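DUF357 domain-containing protein (PDB 2OO2) is of unknown function but folds as a small three-helix archaeal protein that pairs with a second copy of itself. Local coordinates at residues M32-A37 and W62-I67; E16-R21 and A37-S42. One frame throughout, in Å; residues are numbered along the deposited sequence.

Interaction 1. Residues M32-A37 and W62-I67; sequences MRNIEA and WAWLEI
Asn-34 lies over one face of the Trp-64 indole. Its CB stands 3.9 Å from the centroid of the five-membered ring, a CH-pi contact made from almost straight above. The amide carries on across the six-membered ring, where ND2 comes to 3.2 Å from CH2 of Trp-64. Amide and indole planes are 72° apart, so the amide is tilted steeply on the ring rather than laid flat against it. Next to this pair, Ile-35 reaches in with its longer branch: CG1 meets Trp-64 CB at 3.7 Å, and CD1 packs against Leu-65 CB, also at 3.7 Å. That branch leaves CB opposite the carbonyl carbon (chi1 -57°) and extends CD1 to the backbone of Leu-65. With only an alanine at position 64, Asn-34 would probably lose the indole face under its CB and ND2, and its amide would be left free to turn. No hydrogen bond crosses here; segments 32-37 and 62-67 run roughly antiparallel (151°), their axes coming within 8.7 Å of each other. Phe-31 meets the Trp-64 indole edge-to-face, and Ile-67 of the second subunit packs on the same side chain. Around the contact, Leu-65 touches Arg-21 of helix 3-21 and Ile-25 of strand 25-27, while Ile-35 reaches Leu-74 of strand 74-76, which pairs with 25-27.

Interaction 2. Residues E16-R21 and A37-S42; sequences ERIEER and AYISDS
Ile-18 and Ile-39 meet through their branches: CG2 of Ile-18 touches CG1 of Ile-39 at 3.6 Å. The terminal CD1 of Ile-39 continues along the same neighbour, 4.1 Å from Ile-18 CG2 and 4.2 Å from Ile-18 CG1, so one methyl and one methylene of Ile-18 share it. On Ile-39 the other branch, CG2, takes a different partner: it lies 4.0 Å from CG of Glu-19, whose aliphatic part brushes past it. The two branches of Ile-39 thus serve consecutive residues of helix 3-21: a chi1 of -72° turns CG1 toward Ile-18 while CG2, on the other arm, faces Glu-19.

Glu-19 is extended beyond CG (chi2 172°), which carries its carboxylate past the isoleucine to a salt bridge between OE2 and NH1 of Arg-43. That bridge ties helix 3-21 to a later turn of helix 29-47 and holds the carboxylate at the rim of the apolar contact. In the next shell, Leu-15, one turn before Glu-19, also touches Ile-39, and Ile-18 packs on Ala-61 and Trp-62 of helix 51-70.

Across these segments there is no hydrogen bond, and the nearest CA pair, Glu-19 and Ile-39, is 7.6 Å apart; the side chains alone bridge the gap. Both isoleucines are buried, and with helix 51-70 supplying the third wall, they form part of the apolar core of a three-helix bundle, bordered by the pairing of Glu-19 with Arg-43, which lies just beyond segment 37-42.

Helix 29-47 is common to both contacts: interaction 1 joins it to helix 51-70 and interaction 2 joins it to helix 3-21, with Ala-37 belonging to both. Their centres are about 9 Å apart. Along the chain the segments alternate, 16-21, 32-37, 37-42 and 62-67, so the two contacts interlock rather than follow one another. They also touch directly: NE1 of Trp-64 lies 3.5 Å from CE2 of Tyr-38, and CH2 of Trp-62 lies 3.6 Å from CG of Arg-21, the latter on the third side, between helices 3-21 and 51-70. The second subunit reaches interaction 1 alone, which therefore lies beside the contact between subunits, while interaction 2 is internal to the chain.

Interaction 1. Residues M32-A37 and W62-I67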
loop_
_atom_site.group_PDB
_atom_site.type_symbol
_atom_site.label_atom_id
_atom_site.label_comp_id
_atom_site.label_asym_id
_atom_site.label_seq_id
_atom_site.Cartn_x
_atom_site.Cartn_y
_atom_site.Cartn_z
ATOM N N MET A 32 -13.018 -6.977 3.680
ATOM C CA MET A 32 -13.821 -5.786 4.019
ATOM C C MET A 32 -13.447 -5.215 5.386
ATOM O O MET A 32 -13.401 -3.977 5.533
ATOM C CB MET A 32 -15.327 -6.022 3.941
ATOM C CG MET A 32 -15.862 -6.262 2.513
ATOM S SD MET A 32 -15.722 -4.877 1.344
ATOM C CE MET A 32 -17.077 -3.871 1.815
ATOM N N ARG A 33 -13.140 -6.073 6.360
ATOM C CA ARG A 33 -12.775 -5.553 7.690
ATOM C C ARG A 33 -11.408 -4.846 7.662
ATOM O O ARG A 33 -11.265 -3.757 8.283
ATOM C CB ARG A 33 -12.811 -6.626 8.805
ATOM C CG ARG A 33 -14.214 -7.358 9.010
ATOM C CD ARG A 33 -15.363 -6.521 9.617
ATOM N NE ARG A 33 -16.680 -7.186 9.435
ATOM C CZ ARG A 33 -17.606 -6.851 8.525
ATOM N NH1 ARG A 33 -17.413 -5.843 7.667
ATOM N NH2 ARG A 33 -18.743 -7.535 8.469
ATOM N N ASN A 34 -10.437 -5.431 6.931
ATOM C CA ASN A 34 -9.122 -4.802 6.700
ATOM C C ASN A 34 -9.226 -3.421 6.081
ATOM O O ASN A 34 -8.559 -2.384 6.570
ATOM C CB ASN A 34 -8.233 -5.737 5.858
ATOM C CG ASN A 34 -7.790 -6.985 6.642
ATOM O OD1 ASN A 34 -8.062 -7.101 7.823
ATOM N ND2 ASN A 34 -7.149 -7.916 5.977
ATOM N N ILE A 35 -10.025 -3.347 5.029
ATOM C CA ILE A 35 -10.343 -2.064 4.355
ATOM C C ILE A 35 -10.799 -0.921 5.339
ATOM O O ILE A 35 -10.148 0.183 5.426
ATOM C CB ILE A 35 -11.255 -2.197 3.069
ATOM C CG1 ILE A 35 -10.594 -3.143 2.043
ATOM C CG2 ILE A 35 -11.452 -0.792 2.408
ATOM C CD1 ILE A 35 -11.558 -3.639 0.905
ATOM N N GLU A 36 -11.884 -1.197 6.066
ATOM C CA GLU A 36 -12.418 -0.260 7.068
ATOM C C GLU A 36 -11.437 0.003 8.159
ATOM O O GLU A 36 -11.336 1.207 8.583
ATOM C CB GLU A 36 -13.782 -0.674 7.657
ATOM C CG GLU A 36 -14.458 0.421 8.651
ATOM C CD GLU A 36 -14.409 1.976 8.193
ATOM O OE1 GLU A 36 -15.103 2.348 7.177
ATOM O OE2 GLU A 36 -13.732 2.821 8.895
ATOM N N ALA A 37 -10.639 -1.017 8.512
ATOM C CA ALA A 37 -9.660 -0.929 9.639
ATOM C C ALA A 37 -8.616 0.105 9.177
ATOM O O ALA A 37 -8.337 1.160 9.914
ATOM C CB ALA A 37 -8.998 -2.249 9.969
ATOM N N TRP A 62 -6.460 0.861 0.012
ATOM C CA TRP A 62 -6.621 0.662 -1.425
ATOM C C TRP A 62 -6.089 -0.678 -1.976
ATOM O O TRP A 62 -6.730 -1.276 -2.884
ATOM C CB TRP A 62 -6.017 1.850 -2.175
ATOM C CG TRP A 62 -7.002 2.949 -2.314
ATOM C CD1 TRP A 62 -6.975 4.206 -1.663
ATOM C CD2 TRP A 62 -8.155 2.981 -3.173
ATOM N NE1 TRP A 62 -8.038 4.933 -2.066
ATOM C CE2 TRP A 62 -8.769 4.245 -3.008
ATOM C CE3 TRP A 62 -8.732 2.053 -4.084
ATOM C CZ2 TRP A 62 -9.945 4.606 -3.687
ATOM C CZ3 TRP A 62 -9.868 2.424 -4.756
ATOM C CH2 TRP A 62 -10.482 3.670 -4.545
ATOM N N ALA A 63 -4.963 -1.174 -1.427
ATOM C CA ALA A 63 -4.374 -2.408 -1.924
ATOM C C ALA A 63 -5.311 -3.576 -1.567
ATOM O O ALA A 63 -5.479 -4.456 -2.398
ATOM C CB ALA A 63 -2.992 -2.693 -1.355
ATOM N N TRP A 64 -5.858 -3.614 -0.356
ATOM C CA TRP A 64 -6.779 -4.735 0.068
ATOM C C TRP A 64 -7.997 -4.704 -0.844
ATOM O O TRP A 64 -8.522 -5.799 -1.249
ATOM C CB TRP A 64 -7.236 -4.620 1.528
ATOM C CG TRP A 64 -6.198 -5.181 2.489
ATOM C CD1 TRP A 64 -5.229 -4.468 3.146
ATOM C CD2 TRP A 64 -5.983 -6.554 2.801
ATOM N NE1 TRP A 64 -4.426 -5.334 3.883
ATOM C CE2 TRP A 64 -4.873 -6.621 3.678
ATOM C CE3 TRP A 64 -6.635 -7.750 2.427
ATOM C CZ2 TRP A 64 -4.391 -7.843 4.187
ATOM C CZ3 TRP A 64 -6.167 -8.964 2.964
ATOM C CH2 TRP A 64 -5.062 -9.002 3.810
ATOM N N LEU A 65 -8.477 -3.485 -1.120
ATOM C CA LEU A 65 -9.599 -3.248 -2.032
ATOM C C LEU A 65 -9.290 -3.658 -3.476
ATOM O O LEU A 65 -9.997 -4.576 -4.025
ATOM C CB LEU A 65 -10.117 -1.789 -1.930
ATOM C CG LEU A 65 -11.472 -1.516 -2.580
ATOM C CD1 LEU A 65 -11.981 -0.169 -2.070
ATOM C CD2 LEU A 65 -11.409 -1.528 -4.088
ATOM N N GLU A 66 -8.237 -3.107 -4.092
ATOM C CA GLU A 66 -7.845 -3.444 -5.478
ATOM C C GLU A 66 -7.478 -4.922 -5.684
ATOM O O GLU A 66 -7.948 -5.512 -6.614
ATOM C CB GLU A 66 -6.729 -2.584 -6.025
ATOM C CG GLU A 66 -7.237 -1.166 -6.297
ATOM C CD GLU A 66 -8.387 -1.098 -7.336
ATOM O OE1 GLU A 66 -8.176 -1.289 -8.544
ATOM O OE2 GLU A 66 -9.493 -0.780 -6.942
ATOM N N ILE A 67 -6.692 -5.481 -4.781
ATOM C CA ILE A 67 -6.244 -6.872 -4.873
ATOM C C ILE A 67 -7.403 -7.844 -4.574
ATOM O O ILE A 67 -7.479 -8.918 -5.202
ATOM C CB ILE A 67 -4.954 -7.167 -4.034
ATOM C CG1 ILE A 67 -3.791 -6.266 -4.500
ATOM C CG2 ILE A 67 -4.576 -8.642 -4.149
ATOM C CD1 ILE A 67 -2.585 -6.154 -3.497
#

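Interaction 2. Residues E16-R21 and A37-S42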
loop_
_atom_site.group_PDB
_atom_site.type_symbol
_atom_site.label_atom_id
_atom_site.label_comp_id
_atom_site.label_asym_id
_atom_site.label_seq_id
_atom_site.Cartn_x
_atom_site.Cartn_y
_atom_site.Cartn_z
ATOM N N GLU A 16 -10.916 10.455 0.496
ATOM C CA GLU A 16 -12.272 10.786 0.091
ATOM C C GLU A 16 -12.783 9.806 -1.018
ATOM O O GLU A 16 -13.944 9.460 -1.023
ATOM C CB GLU A 16 -12.339 12.189 -0.397
ATOM C CG GLU A 16 -11.901 13.167 0.668
ATOM C CD GLU A 16 -11.735 14.606 0.095
ATOM O OE1 GLU A 16 -11.736 14.811 -1.160
ATOM O OE2 GLU A 16 -11.601 15.523 0.939
ATOM N N ARG A 17 -11.907 9.333 -1.883
ATOM C CA ARG A 17 -12.303 8.435 -2.964
ATOM C C ARG A 17 -12.705 7.092 -2.333
ATOM O O ARG A 17 -13.751 6.550 -2.703
ATOM C CB ARG A 17 -11.174 8.270 -4.002
ATOM C CG ARG A 17 -11.033 9.512 -4.975
ATOM C CD ARG A 17 -9.746 9.431 -5.710
ATOM N NE ARG A 17 -9.571 10.604 -6.591
ATOM C CZ ARG A 17 -8.521 10.733 -7.403
ATOM N NH1 ARG A 17 -7.574 9.799 -7.436
ATOM N NH2 ARG A 17 -8.402 11.811 -8.154
ATOM N N ILE A 18 -11.923 6.581 -1.377
ATOM C CA ILE A 18 -12.173 5.190 -0.879
ATOM C C ILE A 18 -13.403 5.118 0.039
ATOM O O ILE A 18 -14.145 4.103 0.098
ATOM C CB ILE A 18 -10.889 4.607 -0.234
ATOM C CG1 ILE A 18 -10.975 3.082 -0.222
ATOM C CG2 ILE A 18 -10.557 5.216 1.184
ATOM C CD1 ILE A 18 -9.644 2.385 0.258
ATOM N N GLU A 19 -13.644 6.210 0.761
ATOM C CA GLU A 19 -14.835 6.336 1.638
ATOM C C GLU A 19 -16.094 6.181 0.792
ATOM O O GLU A 19 -17.073 5.594 1.224
ATOM C CB GLU A 19 -14.773 7.680 2.433
ATOM C CG GLU A 19 -13.829 7.560 3.608
ATOM C CD GLU A 19 -13.543 8.904 4.336
ATOM O OE1 GLU A 19 -13.829 9.961 3.744
ATOM O OE2 GLU A 19 -13.084 8.862 5.498
ATOM N N GLU A 20 -16.055 6.652 -0.437
ATOM C CA GLU A 20 -17.146 6.362 -1.405
ATOM C C GLU A 20 -17.026 4.959 -1.998
ATOM O O GLU A 20 -18.021 4.271 -2.150
ATOM C CB GLU A 20 -17.191 7.375 -2.537
ATOM C CG GLU A 20 -17.591 8.735 -2.077
ATOM C CD GLU A 20 -18.927 8.736 -1.321
ATOM O OE1 GLU A 20 -19.914 8.038 -1.745
ATOM O OE2 GLU A 20 -18.976 9.438 -0.288
ATOM N N ARG A 21 -15.817 4.556 -2.347
ATOM C CA ARG A 21 -15.597 3.350 -3.115
ATOM C C ARG A 21 -16.028 2.121 -2.314
ATOM O O ARG A 21 -16.589 1.153 -2.890
ATOM C CB ARG A 21 -14.119 3.234 -3.486
ATOM C CG ARG A 21 -13.774 2.177 -4.536
ATOM C CD ARG A 21 -14.312 2.570 -5.912
ATOM N NE ARG A 21 -13.747 1.718 -6.916
ATOM C CZ ARG A 21 -14.440 0.724 -7.482
ATOM N NH1 ARG A 21 -13.855 -0.031 -8.403
ATOM N NH2 ARG A 21 -15.718 0.548 -7.181
ATOM N N ALA A 37 -10.639 -1.017 8.512
ATOM C CA ALA A 37 -9.660 -0.929 9.639
ATOM C C ALA A 37 -8.616 0.105 9.177
ATOM O O ALA A 37 -8.337 1.160 9.914
ATOM C CB ALA A 37 -8.998 -2.249 9.969
ATOM N N TYR A 38 -8.087 -0.051 7.938
ATOM C CA TYR A 38 -7.036 1.022 7.508
ATOM C C TYR A 38 -7.666 2.301 7.150
ATOM O O TYR A 38 -7.018 3.479 7.437
ATOM C CB TYR A 38 -6.259 0.504 6.281
ATOM C CG TYR A 38 -5.257 -0.575 6.567
ATOM C CD1 TYR A 38 -4.077 -0.309 7.168
ATOM C CD2 TYR A 38 -5.486 -1.931 6.174
ATOM C CE1 TYR A 38 -3.118 -1.221 7.400
ATOM C CE2 TYR A 38 -4.485 -2.919 6.401
ATOM C CZ TYR A 38 -3.319 -2.581 7.019
ATOM O OH TYR A 38 -2.266 -3.480 7.308
ATOM N N ILE A 39 -8.848 2.326 6.571
ATOM C CA ILE A 39 -9.620 3.645 6.448
ATOM C C ILE A 39 -9.738 4.391 7.780
ATOM O O ILE A 39 -9.336 5.620 7.863
ATOM C CB ILE A 39 -11.029 3.595 5.778
ATOM C CG1 ILE A 39 -10.924 3.353 4.269
ATOM C CG2 ILE A 39 -11.869 4.945 6.000
ATOM C CD1 ILE A 39 -12.211 2.514 3.750
ATOM N N SER A 40 -10.242 3.687 8.817
ATOM C CA SER A 40 -10.320 4.292 10.191
ATOM C C SER A 40 -8.952 4.854 10.642
ATOM O O SER A 40 -8.832 6.057 11.107
ATOM C CB SER A 40 -10.807 3.291 11.239
ATOM O OG SER A 40 -10.987 3.933 12.503
ATOM N N ASP A 41 -7.914 4.004 10.530
ATOM C CA ASP A 41 -6.549 4.361 10.917
ATOM C C ASP A 41 -6.056 5.539 10.072
ATOM O O ASP A 41 -5.513 6.590 10.664
ATOM C CB ASP A 41 -5.637 3.135 10.709
ATOM C CG ASP A 41 -5.558 2.223 11.921
ATOM O OD1 ASP A 41 -6.347 2.302 12.888
ATOM O OD2 ASP A 41 -4.582 1.443 11.894
ATOM N N SER A 42 -6.190 5.483 8.723
ATOM C CA SER A 42 -5.734 6.721 7.934
ATOM C C SER A 42 -6.377 8.015 8.432
ATOM O O SER A 42 -5.643 9.118 8.616
ATOM C CB SER A 42 -6.064 6.452 6.462
ATOM O OG SER A 42 -5.809 7.546 5.602
#